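Local atomic coordinates of glucokinase (Leishmania braziliensis MHOM/BR/75/M2904, PDB entry 6EDI), a protein that probably catalyses the ATP-dependent phosphorylation of D-glucose to glucose 6-phosphate. Residues Pro40-Cys45 with Gly403-Gly408; Ala52-Ser57 with Glu86-Val91; Ser65-Ile70 with Leu166-Ala171; Ser105-Val110 with Pro143-Pro148; Ser112-Val117 with Ala153-Leu158. All blocks are in the same frame, centred on the assembly; numbering follows the deposited sequence.

Contact 1: residues Pro40-Cys45 with Gly403-Gly408; sequences PIYVVC and GCLGFG
Y42 contributes most to this contact, its ring reaching from strand 41-48 across helix 399-409. With CG anti to its own carbonyl carbon (chi1 -52°), the ring hangs over L405 and G408. One ortho carbon meets the leucine: CD2 lies 3.6 Å from L405 CD1, the two side chains crossing at a slant. L405 O sits over one face of the ring. On the other side of the ring Y42 CE1 comes within 3.7 Å of G408 C, and CD1 is 3.9 Å from G408 CA, a close approach made possible because the glycine carries no side chain there. Strand 41-45 and helix 403-408 run at 136° with a closest axis distance of 7.4 Å, the geometry of a helix laid across one face of the mixed sheet of this actin-like ATPase domain. Further along the strand, C404 lies against V44 and C45. Its CB touches V44 CG1 at 3.5 Å, while SG, thrown anti to the carbonyl carbon (chi1 -72°), turns along the strand to 3.5 Å from C45 O. CG2 of V44 faces away from C404 and packs against I69. The contact is mainly apolar; backbone groups of the strand bond to neighbouring strands, Y42 with S57, V43 with S112 and A114. Beyond the contact, F407 packs on V224 of the second subunit.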
# COMPACT_ATOMS: atom_id res chain seq x y z
N PRO A 40 17.75 -23.43 9.21
CA PRO A 40 16.64 -23.42 8.26
C PRO A 40 17.20 -23.29 6.84
O PRO A 40 18.24 -22.68 6.65
CB PRO A 40 15.88 -22.14 8.61
CG PRO A 40 16.46 -21.65 9.92
CD PRO A 40 17.86 -22.15 9.94
N ILE A 41 16.50 -23.86 5.88
CA ILE A 41 16.86 -23.68 4.48
C ILE A 41 15.72 -22.97 3.76
O ILE A 41 14.57 -23.38 3.85
CB ILE A 41 17.13 -25.03 3.79
CG1 ILE A 41 18.30 -25.76 4.46
CG2 ILE A 41 17.40 -24.81 2.30
CD1 ILE A 41 19.64 -25.07 4.28
N TYR A 42 16.06 -21.90 3.04
CA TYR A 42 15.06 -21.15 2.27
C TYR A 42 15.27 -21.42 0.76
O TYR A 42 16.34 -21.15 0.21
CB TYR A 42 15.13 -19.66 2.62
CG TYR A 42 15.07 -19.37 4.13
CD1 TYR A 42 13.86 -19.18 4.77
CD2 TYR A 42 16.23 -19.30 4.89
CE1 TYR A 42 13.80 -18.92 6.13
CE2 TYR A 42 16.19 -19.05 6.26
CZ TYR A 42 14.97 -18.85 6.87
OH TYR A 42 14.93 -18.60 8.22
N VAL A 43 14.26 -22.01 0.13
CA VAL A 43 14.33 -22.33 -1.30
C VAL A 43 14.10 -21.05 -2.09
O VAL A 43 13.17 -20.28 -1.79
CB VAL A 43 13.35 -23.45 -1.69
CG1 VAL A 43 13.14 -23.48 -3.19
CG2 VAL A 43 13.89 -24.81 -1.21
N VAL A 44 14.98 -20.81 -3.05
CA VAL A 44 14.96 -19.59 -3.82
C VAL A 44 14.90 -19.92 -5.30
O VAL A 44 15.44 -20.94 -5.76
CB VAL A 44 16.19 -18.67 -3.54
CG1 VAL A 44 16.38 -18.50 -2.07
CG2 VAL A 44 17.46 -19.23 -4.16
N CYS A 45 14.24 -19.05 -6.05
CA CYS A 45 14.07 -19.23 -7.48
C CYS A 45 13.68 -17.89 -8.07
O CYS A 45 12.86 -17.17 -7.51
CB CYS A 45 13.01 -20.29 -7.78
SG CYS A 45 12.58 -20.50 -9.54
N GLY A 403 15.55 -12.15 -1.60
CA GLY A 403 14.19 -11.85 -1.21
C GLY A 403 13.35 -13.09 -0.99
O GLY A 403 12.38 -13.07 -0.22
N CYS A 404 13.73 -14.17 -1.66
CA CYS A 404 13.06 -15.43 -1.42
C CYS A 404 13.35 -15.87 0.02
O CYS A 404 12.49 -16.43 0.69
CB CYS A 404 13.48 -16.49 -2.44
SG CYS A 404 12.80 -16.22 -4.11
N LEU A 405 14.56 -15.57 0.51
CA LEU A 405 14.88 -15.80 1.92
C LEU A 405 14.11 -14.83 2.81
O LEU A 405 13.55 -15.21 3.86
CB LEU A 405 16.39 -15.68 2.18
CG LEU A 405 16.90 -15.88 3.62
CD1 LEU A 405 18.25 -16.60 3.65
CD2 LEU A 405 17.01 -14.56 4.36
N GLY A 406 14.08 -13.56 2.39
CA GLY A 406 13.44 -12.52 3.17
C GLY A 406 11.98 -12.88 3.41
O GLY A 406 11.49 -12.75 4.53
N PHE A 407 11.32 -13.37 2.37
CA PHE A 407 9.97 -13.86 2.46
C PHE A 407 9.84 -14.92 3.55
O PHE A 407 9.04 -14.78 4.48
CB PHE A 407 9.52 -14.45 1.13
CG PHE A 407 8.23 -15.21 1.23
CD1 PHE A 407 7.01 -14.53 1.22
CD2 PHE A 407 8.23 -16.59 1.34
CE1 PHE A 407 5.81 -15.22 1.31
CE2 PHE A 407 7.03 -17.29 1.43
CZ PHE A 407 5.83 -16.61 1.41
N GLY A 408 10.65 -15.97 3.44
CA GLY A 408 10.61 -17.06 4.38
C GLY A 408 10.84 -16.64 5.82
O GLY A 408 10.21 -17.17 6.73

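Contact 2: residues Ala52-Ser57 with Glu86-Val91; sequences ARVGFS and EFFDEV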
# COMPACT_ATOMS: atom_id res chain seq x y z
N ALA A 52 16.10 -19.61 -15.43
CA ALA A 52 15.43 -19.85 -14.16
C ALA A 52 16.48 -20.33 -13.16
O ALA A 52 16.93 -21.48 -13.23
CB ALA A 52 14.33 -20.89 -14.33
N ARG A 53 16.89 -19.47 -12.24
CA ARG A 53 17.86 -19.90 -11.25
C ARG A 53 17.09 -20.52 -10.10
O ARG A 53 16.14 -19.94 -9.60
CB ARG A 53 18.72 -18.72 -10.79
CG ARG A 53 19.50 -18.10 -11.95
CD ARG A 53 20.25 -16.84 -11.55
NE ARG A 53 19.35 -15.77 -11.15
CZ ARG A 53 19.75 -14.53 -10.90
NH1 ARG A 53 21.04 -14.22 -11.01
NH2 ARG A 53 18.87 -13.60 -10.54
N VAL A 54 17.48 -21.73 -9.71
CA VAL A 54 16.79 -22.44 -8.63
C VAL A 54 17.83 -22.85 -7.60
O VAL A 54 18.84 -23.44 -7.95
CB VAL A 54 16.11 -23.71 -9.17
CG1 VAL A 54 15.30 -24.41 -8.08
CG2 VAL A 54 15.23 -23.38 -10.34
N GLY A 55 17.60 -22.56 -6.33
CA GLY A 55 18.57 -22.96 -5.34
C GLY A 55 18.12 -22.81 -3.90
O GLY A 55 16.94 -22.89 -3.59
N PHE A 56 19.09 -22.59 -3.02
CA PHE A 56 18.87 -22.64 -1.59
C PHE A 56 19.63 -21.51 -0.93
O PHE A 56 20.70 -21.12 -1.39
CB PHE A 56 19.37 -23.99 -1.05
CG PHE A 56 18.71 -25.16 -1.68
CD1 PHE A 56 17.49 -25.61 -1.21
CD2 PHE A 56 19.29 -25.78 -2.77
CE1 PHE A 56 16.86 -26.68 -1.81
CE2 PHE A 56 18.68 -26.86 -3.39
CZ PHE A 56 17.46 -27.31 -2.91
N SER A 57 19.07 -20.98 0.15
CA SER A 57 19.73 -19.90 0.87
C SER A 57 19.66 -20.18 2.37
O SER A 57 18.79 -20.91 2.83
CB SER A 57 19.03 -18.57 0.59
OG SER A 57 17.68 -18.65 1.00
N GLU A 86 9.70 -29.08 -14.37
CA GLU A 86 10.79 -29.96 -14.76
C GLU A 86 12.00 -29.65 -13.90
O GLU A 86 12.64 -30.56 -13.37
CB GLU A 86 11.14 -29.76 -16.23
CG GLU A 86 9.95 -29.83 -17.15
CD GLU A 86 10.35 -30.05 -18.58
OE1 GLU A 86 11.56 -29.98 -18.88
OE2 GLU A 86 9.45 -30.31 -19.39
N PHE A 87 12.30 -28.36 -13.76
CA PHE A 87 13.49 -27.93 -13.04
C PHE A 87 13.44 -28.35 -11.56
O PHE A 87 14.41 -28.88 -11.03
CB PHE A 87 13.69 -26.41 -13.14
CG PHE A 87 13.81 -25.90 -14.55
CD1 PHE A 87 14.24 -26.73 -15.58
CD2 PHE A 87 13.47 -24.59 -14.85
CE1 PHE A 87 14.34 -26.27 -16.88
CE2 PHE A 87 13.56 -24.10 -16.15
CZ PHE A 87 14.00 -24.95 -17.17
N PHE A 88 12.30 -28.11 -10.92
CA PHE A 88 12.16 -28.48 -9.52
C PHE A 88 12.33 -29.98 -9.35
O PHE A 88 12.98 -30.45 -8.40
CB PHE A 88 10.82 -28.02 -8.96
CG PHE A 88 10.62 -26.54 -9.01
CD1 PHE A 88 11.71 -25.67 -8.96
CD2 PHE A 88 9.34 -26.01 -9.12
CE1 PHE A 88 11.52 -24.28 -9.02
CE2 PHE A 88 9.14 -24.63 -9.19
CZ PHE A 88 10.23 -23.77 -9.13
N ASP A 89 11.77 -30.75 -10.28
CA ASP A 89 11.93 -32.20 -10.24
C ASP A 89 13.39 -32.64 -10.47
O ASP A 89 13.88 -33.52 -9.77
CB ASP A 89 10.98 -32.90 -11.20
CG ASP A 89 10.79 -34.36 -10.85
OD1 ASP A 89 10.00 -34.65 -9.92
OD2 ASP A 89 11.43 -35.22 -11.50
N GLU A 90 14.09 -32.01 -11.41
CA GLU A 90 15.52 -32.32 -11.60
C GLU A 90 16.35 -32.03 -10.35
O GLU A 90 17.31 -32.74 -10.06
CB GLU A 90 16.11 -31.56 -12.79
CG GLU A 90 15.48 -31.88 -14.13
CD GLU A 90 16.50 -31.91 -15.26
OE1 GLU A 90 16.94 -30.83 -15.72
OE2 GLU A 90 16.88 -33.02 -15.68
N VAL A 91 16.00 -30.97 -9.62
CA VAL A 91 16.72 -30.63 -8.39
C VAL A 91 16.41 -31.68 -7.33
O VAL A 91 17.32 -32.19 -6.65
CB VAL A 91 16.32 -29.24 -7.86
CG1 VAL A 91 16.91 -29.00 -6.47
CG2 VAL A 91 16.76 -28.16 -8.83
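V54 packs on F88 and V91 of helix 84-98 and is the central side chain of this contact; its CA and that of F88 are 7.7 Å apart, the nearest pair between the segments. Its CB points at the helix and parts into two methyls. CG1, set anti to the backbone N (chi1 -176°), lies 3.9 Å from F88 CE1, in the plane of that ring and against its edge, and also 4.1 Å from V91 CG2. CG2 also meets F88 CE1, at 4.0 Å, and lies more loosely by F87 CB, at 4.4 Å. The two flanking residues on this face of the strand extend the row. A52 CB rests 3.8 Å from F87 CE2, and F56, whose CB is directed to one side, still swings its ring tip in so that CZ stands 4.0 Å from V91 CG1. Further aromatic rings pack around these: F87 stacks on F74, F88 meets Y142 edge-to-face, and F56 does the same with F106. Every touching atom is carbon and all six residues are buried. R53 and S57 contact L401 and L405 of helix 399-409 on the reverse side of the strand. Helices on both faces of a mixed sheet, here with strand 52-57 and helix 86-91 inclined by 41°, are the hallmark of the ribonuclease H-like fold of actin-like ATPases.

Contact 3: residues Ser65-Ile70 with Leu166-Ala171; sequences SGLHII and LALSNA
S65 donates its backbone N-H to A171 O over 2.7 Å, nearly straight at 176° and within the carbonyl plane. The bond joins the loop before strand 67-75 to the end region of helix 157-170, in the ribonuclease H-like domain of this actin-like ATPase fold. Beside the bond the two residues press together: S65 CB is 3.5 Å from A171 CB, and its distance to A171 CA, also 3.5 Å, is tighter than usual carbon contact. L67 supplies the apolar remainder. Its CG, anti to the carbonyl carbon at chi1 -68°, directs CD1 into the helix, where that methyl reaches A171 CB at 4.0 Å and touches A167 CB and L168 CD2 more loosely, at 4.4 Å each. The next shell positions these groups. S65 OG is engaged by S60 O, so its hydroxyl is held within its own loop. G66, with a positive phi of 66°, turns the chain from S65 into the strand. L67 is bonded through its backbone to Q17 of strand 16-20 and to M15 just before it, and its side chain leans on L402 of helix 399-409. On the helix side, S169 OG bonds to I200 N and to T199 OG1. Closer in, at the residue that accepts from S65, A171 N donates a hydrogen bond to A167 O at 3.0 Å.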
# COMPACT_ATOMS: atom_id res chain seq x y z
N SER A 65 25.45 -11.03 9.58
CA SER A 65 24.88 -12.37 9.41
C SER A 65 25.57 -13.27 8.39
O SER A 65 25.71 -14.47 8.61
CB SER A 65 23.38 -12.30 9.13
OG SER A 65 22.87 -13.53 8.64
N GLY A 66 26.03 -12.68 7.29
CA GLY A 66 26.49 -13.50 6.18
C GLY A 66 25.31 -14.25 5.62
O GLY A 66 24.64 -15.02 6.31
N LEU A 67 25.01 -14.01 4.35
CA LEU A 67 23.92 -14.71 3.71
C LEU A 67 24.57 -15.52 2.62
O LEU A 67 25.47 -15.02 1.95
CB LEU A 67 22.92 -13.71 3.13
CG LEU A 67 22.14 -12.89 4.17
CD1 LEU A 67 21.41 -11.73 3.52
CD2 LEU A 67 21.17 -13.77 4.92
N HIS A 68 24.15 -16.77 2.46
CA HIS A 68 24.72 -17.63 1.43
C HIS A 68 23.62 -18.12 0.49
O HIS A 68 22.52 -18.48 0.92
CB HIS A 68 25.47 -18.83 2.04
CG HIS A 68 26.68 -18.44 2.84
ND1 HIS A 68 27.03 -19.07 4.01
CD2 HIS A 68 27.61 -17.49 2.63
CE1 HIS A 68 28.13 -18.52 4.49
NE2 HIS A 68 28.50 -17.55 3.67
N ILE A 69 23.92 -18.13 -0.81
CA ILE A 69 23.01 -18.68 -1.80
C ILE A 69 23.79 -19.60 -2.72
O ILE A 69 24.94 -19.33 -3.07
CB ILE A 69 22.29 -17.58 -2.62
CG1 ILE A 69 21.61 -16.57 -1.69
CG2 ILE A 69 21.25 -18.18 -3.56
CD1 ILE A 69 20.92 -15.39 -2.41
N ILE A 70 23.18 -20.73 -3.06
CA ILE A 70 23.70 -21.60 -4.10
C ILE A 70 22.57 -21.79 -5.09
O ILE A 70 21.46 -22.08 -4.69
CB ILE A 70 24.06 -22.97 -3.55
CG1 ILE A 70 25.20 -22.88 -2.56
CG2 ILE A 70 24.45 -23.90 -4.70
CD1 ILE A 70 26.44 -22.28 -3.12
N LEU A 166 15.08 -6.23 2.98
CA LEU A 166 14.81 -6.60 4.37
C LEU A 166 15.82 -7.64 4.84
O LEU A 166 16.34 -7.56 5.95
CB LEU A 166 13.40 -7.17 4.50
CG LEU A 166 13.10 -7.74 5.88
CD1 LEU A 166 13.14 -6.63 6.92
CD2 LEU A 166 11.74 -8.41 5.88
N ALA A 167 16.10 -8.61 3.98
CA ALA A 167 17.05 -9.66 4.31
C ALA A 167 18.41 -9.06 4.64
O ALA A 167 19.02 -9.41 5.65
CB ALA A 167 17.15 -10.66 3.19
N LEU A 168 18.87 -8.15 3.78
CA LEU A 168 20.15 -7.49 4.00
C LEU A 168 20.14 -6.71 5.30
O LEU A 168 21.14 -6.68 6.04
CB LEU A 168 20.47 -6.55 2.84
CG LEU A 168 20.75 -7.17 1.47
CD1 LEU A 168 20.73 -6.12 0.37
CD2 LEU A 168 22.09 -7.88 1.52
N SER A 169 19.02 -6.06 5.58
CA SER A 169 18.86 -5.27 6.78
C SER A 169 18.96 -6.14 8.04
O SER A 169 19.74 -5.84 8.94
CB SER A 169 17.51 -4.54 6.76
OG SER A 169 17.41 -3.66 7.85
N ASN A 170 18.15 -7.20 8.10
CA ASN A 170 18.16 -8.10 9.26
C ASN A 170 19.52 -8.75 9.45
O ASN A 170 19.89 -9.13 10.55
CB ASN A 170 17.08 -9.17 9.12
CG ASN A 170 15.69 -8.60 9.25
OD1 ASN A 170 15.50 -7.52 9.81
ND2 ASN A 170 14.69 -9.33 8.74
N ALA A 171 20.26 -8.87 8.35
CA ALA A 171 21.59 -9.44 8.40
C ALA A 171 22.63 -8.48 8.97
O ALA A 171 23.75 -8.89 9.28
CB ALA A 171 22.01 -9.92 7.01

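Contact 4: residues Ser105-Val110 with Pro143-Pro148; sequences SFLRRV and PVELFP
V110 and P148 meet at about a right angle, V110 CG1 lying 3.8 Å from P148 CG, and together they form a close-packed part of the contact. CG1 stands anti to the backbone N (chi1 176°), which carries it to the proline ring, while CG2 turns toward the loop backbone and sits 3.7 Å from E145 O. The proline CG also abuts V110 O, at 3.8 Å. Further in, L107 CD2 meets L146 CD2 at 4.1 Å, both leucines leaning on L92 of helix 84-98. V110 ends a type I beta turn from L107, which links the short helix 104-107 to strand 110-117 of the central sheet; the loop 143-148, between strands 137-138 and 152-156, runs past that corner. In that loop, P143 O accepts from both L146 N and F147 N. The outer side, at E145, is looser. Across the contact L107 CD1 meets the extended E145 side chain, with OE2 3.7 Å away. That carboxylate has a long, weak ion pair with K96, and R108 NH1 stays 6.0 Å from E145 OE2. R109 NE bonds to S105 O, and its NH1 and NH2 to G39 O and W36 O.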
# COMPACT_ATOMS: atom_id res chain seq x y z
N SER A 105 17.75 -35.37 5.57
CA SER A 105 18.15 -34.41 6.60
C SER A 105 18.12 -32.97 6.09
O SER A 105 17.92 -32.02 6.86
CB SER A 105 19.53 -34.75 7.18
OG SER A 105 20.55 -34.56 6.21
N PHE A 106 18.31 -32.80 4.78
CA PHE A 106 18.27 -31.48 4.16
C PHE A 106 16.84 -30.94 4.02
O PHE A 106 16.52 -29.85 4.50
CB PHE A 106 18.94 -31.53 2.78
CG PHE A 106 19.19 -30.18 2.18
CD1 PHE A 106 20.16 -29.34 2.73
CD2 PHE A 106 18.48 -29.75 1.07
CE1 PHE A 106 20.41 -28.09 2.18
CE2 PHE A 106 18.72 -28.50 0.51
CZ PHE A 106 19.69 -27.67 1.07
N LEU A 107 15.99 -31.72 3.36
CA LEU A 107 14.65 -31.28 3.01
C LEU A 107 13.78 -31.01 4.23
O LEU A 107 12.84 -30.23 4.18
CB LEU A 107 13.97 -32.28 2.07
CG LEU A 107 14.54 -32.45 0.67
CD1 LEU A 107 13.79 -33.54 -0.09
CD2 LEU A 107 14.50 -31.14 -0.11
N ARG A 108 14.09 -31.67 5.35
CA ARG A 108 13.28 -31.46 6.55
C ARG A 108 13.51 -30.07 7.14
O ARG A 108 12.73 -29.62 7.96
CB ARG A 108 13.59 -32.50 7.62
CG ARG A 108 13.31 -33.92 7.20
CD ARG A 108 11.98 -34.09 6.48
NE ARG A 108 11.77 -35.50 6.16
CZ ARG A 108 12.33 -36.11 5.12
NH1 ARG A 108 13.13 -35.42 4.32
NH2 ARG A 108 12.11 -37.40 4.90
N ARG A 109 14.59 -29.41 6.72
CA ARG A 109 14.89 -28.08 7.23
C ARG A 109 14.44 -26.97 6.29
O ARG A 109 14.68 -25.79 6.56
CB ARG A 109 16.38 -27.94 7.58
CG ARG A 109 16.80 -28.80 8.78
CD ARG A 109 18.29 -28.72 9.01
NE ARG A 109 19.04 -29.38 7.95
CZ ARG A 109 19.93 -28.78 7.17
NH1 ARG A 109 20.19 -27.49 7.31
NH2 ARG A 109 20.56 -29.48 6.23
N VAL A 110 13.74 -27.34 5.22
CA VAL A 110 13.21 -26.36 4.27
C VAL A 110 12.13 -25.56 4.96
O VAL A 110 11.08 -26.09 5.30
CB VAL A 110 12.64 -27.00 2.97
CG1 VAL A 110 12.03 -25.94 2.06
CG2 VAL A 110 13.73 -27.74 2.21
N PRO A 143 6.45 -28.80 -6.28
CA PRO A 143 6.95 -29.82 -5.33
C PRO A 143 6.88 -29.36 -3.89
O PRO A 143 7.59 -28.43 -3.51
CB PRO A 143 8.42 -29.94 -5.72
CG PRO A 143 8.44 -29.68 -7.17
CD PRO A 143 7.40 -28.61 -7.40
N VAL A 144 6.07 -30.04 -3.08
CA VAL A 144 5.89 -29.66 -1.70
C VAL A 144 7.18 -29.72 -0.88
O VAL A 144 7.36 -28.99 0.09
CB VAL A 144 4.76 -30.50 -1.07
CG1 VAL A 144 5.28 -31.33 0.11
CG2 VAL A 144 3.64 -29.62 -0.68
N GLU A 145 8.10 -30.58 -1.30
CA GLU A 145 9.37 -30.69 -0.61
C GLU A 145 10.22 -29.43 -0.81
O GLU A 145 11.06 -29.11 0.02
CB GLU A 145 10.13 -31.93 -1.09
CG GLU A 145 9.33 -33.22 -0.98
CD GLU A 145 9.94 -34.36 -1.78
OE1 GLU A 145 9.69 -34.44 -3.00
OE2 GLU A 145 10.68 -35.17 -1.18
N LEU A 146 10.01 -28.74 -1.93
CA LEU A 146 10.71 -27.47 -2.16
C LEU A 146 9.84 -26.29 -1.79
O LEU A 146 10.34 -25.21 -1.47
CB LEU A 146 11.18 -27.34 -3.61
CG LEU A 146 12.17 -28.42 -4.04
CD1 LEU A 146 12.68 -28.18 -5.45
CD2 LEU A 146 13.33 -28.49 -3.06
N PHE A 147 8.53 -26.49 -1.81
CA PHE A 147 7.60 -25.41 -1.51
C PHE A 147 6.56 -25.86 -0.50
O PHE A 147 5.44 -26.26 -0.88
CB PHE A 147 6.94 -24.88 -2.78
CG PHE A 147 7.93 -24.39 -3.80
CD1 PHE A 147 8.48 -25.26 -4.74
CD2 PHE A 147 8.34 -23.06 -3.80
CE1 PHE A 147 9.41 -24.81 -5.67
CE2 PHE A 147 9.27 -22.59 -4.71
CZ PHE A 147 9.81 -23.47 -5.66
N PRO A 148 6.91 -25.79 0.80
CA PRO A 148 6.06 -26.34 1.86
C PRO A 148 4.70 -25.68 1.89
O PRO A 148 4.59 -24.46 1.66
CB PRO A 148 6.84 -26.05 3.15
CG PRO A 148 8.27 -25.99 2.72
CD PRO A 148 8.21 -25.34 1.34

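Contact 5: residues Ser112-Val117 with Ala153-Leu158; sequences SGAVSV and ALLNDL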
# COMPACT_ATOMS: atom_id res chain seq x y z
N SER A 112 10.81 -22.58 3.79
CA SER A 112 9.96 -21.87 2.85
C SER A 112 10.48 -22.05 1.44
O SER A 112 11.63 -22.44 1.22
CB SER A 112 9.95 -20.37 3.15
OG SER A 112 11.24 -19.82 2.96
N GLY A 113 9.63 -21.73 0.48
CA GLY A 113 10.01 -21.70 -0.92
C GLY A 113 9.34 -20.52 -1.58
O GLY A 113 8.22 -20.14 -1.21
N ALA A 114 10.04 -19.90 -2.52
CA ALA A 114 9.50 -18.72 -3.19
C ALA A 114 9.99 -18.64 -4.62
O ALA A 114 11.12 -19.03 -4.91
CB ALA A 114 9.90 -17.47 -2.44
N VAL A 115 9.15 -18.11 -5.50
CA VAL A 115 9.57 -17.88 -6.88
C VAL A 115 9.29 -16.45 -7.27
O VAL A 115 8.14 -16.02 -7.26
CB VAL A 115 8.88 -18.83 -7.87
CG1 VAL A 115 9.43 -18.61 -9.29
CG2 VAL A 115 9.09 -20.28 -7.46
N SER A 116 10.36 -15.72 -7.59
CA SER A 116 10.26 -14.37 -8.14
C SER A 116 10.07 -14.49 -9.64
O SER A 116 10.88 -15.12 -10.32
CB SER A 116 11.53 -13.57 -7.86
OG SER A 116 11.43 -12.25 -8.37
N VAL A 117 8.99 -13.90 -10.15
CA VAL A 117 8.69 -13.96 -11.58
C VAL A 117 8.48 -12.56 -12.15
O VAL A 117 7.98 -11.67 -11.46
CB VAL A 117 7.44 -14.83 -11.87
CG1 VAL A 117 7.72 -16.27 -11.51
CG2 VAL A 117 6.22 -14.31 -11.12
N ALA A 153 5.17 -18.96 -1.80
CA ALA A 153 4.48 -17.92 -2.56
C ALA A 153 5.21 -17.65 -3.85
O ALA A 153 6.43 -17.81 -3.94
CB ALA A 153 4.40 -16.63 -1.75
N LEU A 154 4.44 -17.23 -4.86
CA LEU A 154 5.02 -16.58 -6.01
C LEU A 154 5.17 -15.11 -5.65
O LEU A 154 4.30 -14.52 -5.02
CB LEU A 154 4.11 -16.72 -7.24
CG LEU A 154 3.81 -18.15 -7.65
CD1 LEU A 154 2.82 -18.19 -8.81
CD2 LEU A 154 5.09 -18.86 -8.00
N LEU A 155 6.30 -14.53 -6.04
CA LEU A 155 6.55 -13.13 -5.77
C LEU A 155 6.75 -12.36 -7.07
O LEU A 155 7.40 -12.85 -8.02
CB LEU A 155 7.79 -12.97 -4.90
CG LEU A 155 7.88 -13.80 -3.61
CD1 LEU A 155 9.27 -13.67 -3.00
CD2 LEU A 155 6.81 -13.40 -2.59
N ASN A 156 6.18 -11.16 -7.12
CA ASN A 156 6.55 -10.19 -8.14
C ASN A 156 8.02 -9.87 -8.00
O ASN A 156 8.57 -9.95 -6.90
CB ASN A 156 5.74 -8.89 -7.98
CG ASN A 156 4.42 -8.93 -8.73
OD1 ASN A 156 4.39 -8.85 -9.96
ND2 ASN A 156 3.32 -9.05 -7.98
N ASP A 157 8.66 -9.51 -9.11
CA ASP A 157 10.07 -9.14 -9.13
C ASP A 157 10.40 -8.09 -8.04
O ASP A 157 11.33 -8.27 -7.24
CB ASP A 157 10.45 -8.69 -10.56
CG ASP A 157 11.58 -7.66 -10.61
OD1 ASP A 157 12.61 -7.83 -9.91
OD2 ASP A 157 11.46 -6.69 -11.38
N LEU A 158 9.62 -7.02 -7.97
CA LEU A 158 9.89 -5.96 -7.00
C LEU A 158 9.49 -6.33 -5.56
O LEU A 158 10.02 -5.78 -4.60
CB LEU A 158 9.23 -4.64 -7.42
CG LEU A 158 10.25 -3.61 -7.85
CD1 LEU A 158 11.19 -3.38 -6.70
CD2 LEU A 158 11.01 -4.15 -9.05
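The flat groups that join A153 and L155 to V115 and V117 are peptide groups, linked N-H to O. V115 N approaches A153 O within the carbonyl plane, at 3.1 Å. L155 N comes to V115 O at 2.7 Å, a nearly straight bond (177° at the hydrogen) although the donor is tilted 31° from the carbonyl plane. V117 N then reaches L155 O at 2.9 Å, almost in line with that carbonyl. Above and below these planes lie the two faces of the sheet. A114, S116, A153 and L155 occupy one, where L155 CD1 packs 3.9 Å from A114 CB beneath helix 399-409, whose C404 and F407 continue the layer. V115 and L154 take the other, V115 CB being 3.8 Å from L154 CD2, with Y142 beyond. The pairing is parallel and in register from A114-A153 to V117-N156, where the side chains diverge; strand 152-156 is the outermost strand of the sheet within this chain, paired to 110-117. Both end bonds, A153 N to G113 O and D157 N to V117 O, are weak, the latter as strand 152-156 leads into helix 157-170. There S116 OG, anti to its backbone N (chi1 -179°), comes 3.5 Å from D157 CA, yet bonds to D46 OD2; D157 OD1 is bonded to N400. Backbone bonds therefore set the register, apolar side chains pack on both faces, with S116 the polar exception on the A114 and L155 side, and the polar ends are engaged by residues of strand 41-48 and helix 399-409.

Overall arrangement
Contacts 1, 2, 3 and 5 are buried and all reach one mixed sheet, whereas contact 4 is a surface contact, between the turn before strand 110-117 and loop 143-148. Contacts 1 and 2 cover opposite faces of that sheet with helices 399-409 and 84-98, and both rely on apolar packing; their strands are neighbours, joined by Y42 O to S57 N and V44 O to G55 N. Contact 5 differs in being strand pairing, held mainly by backbone bonds. Contact 3 combines one such bond with leucine packing, and shares helix 157-170 with contact 5, though their nearest atoms are about 9 Å apart. Contact 4 adds a carboxylate to its apolar packing, and its F147 touches contacts 2 and 5.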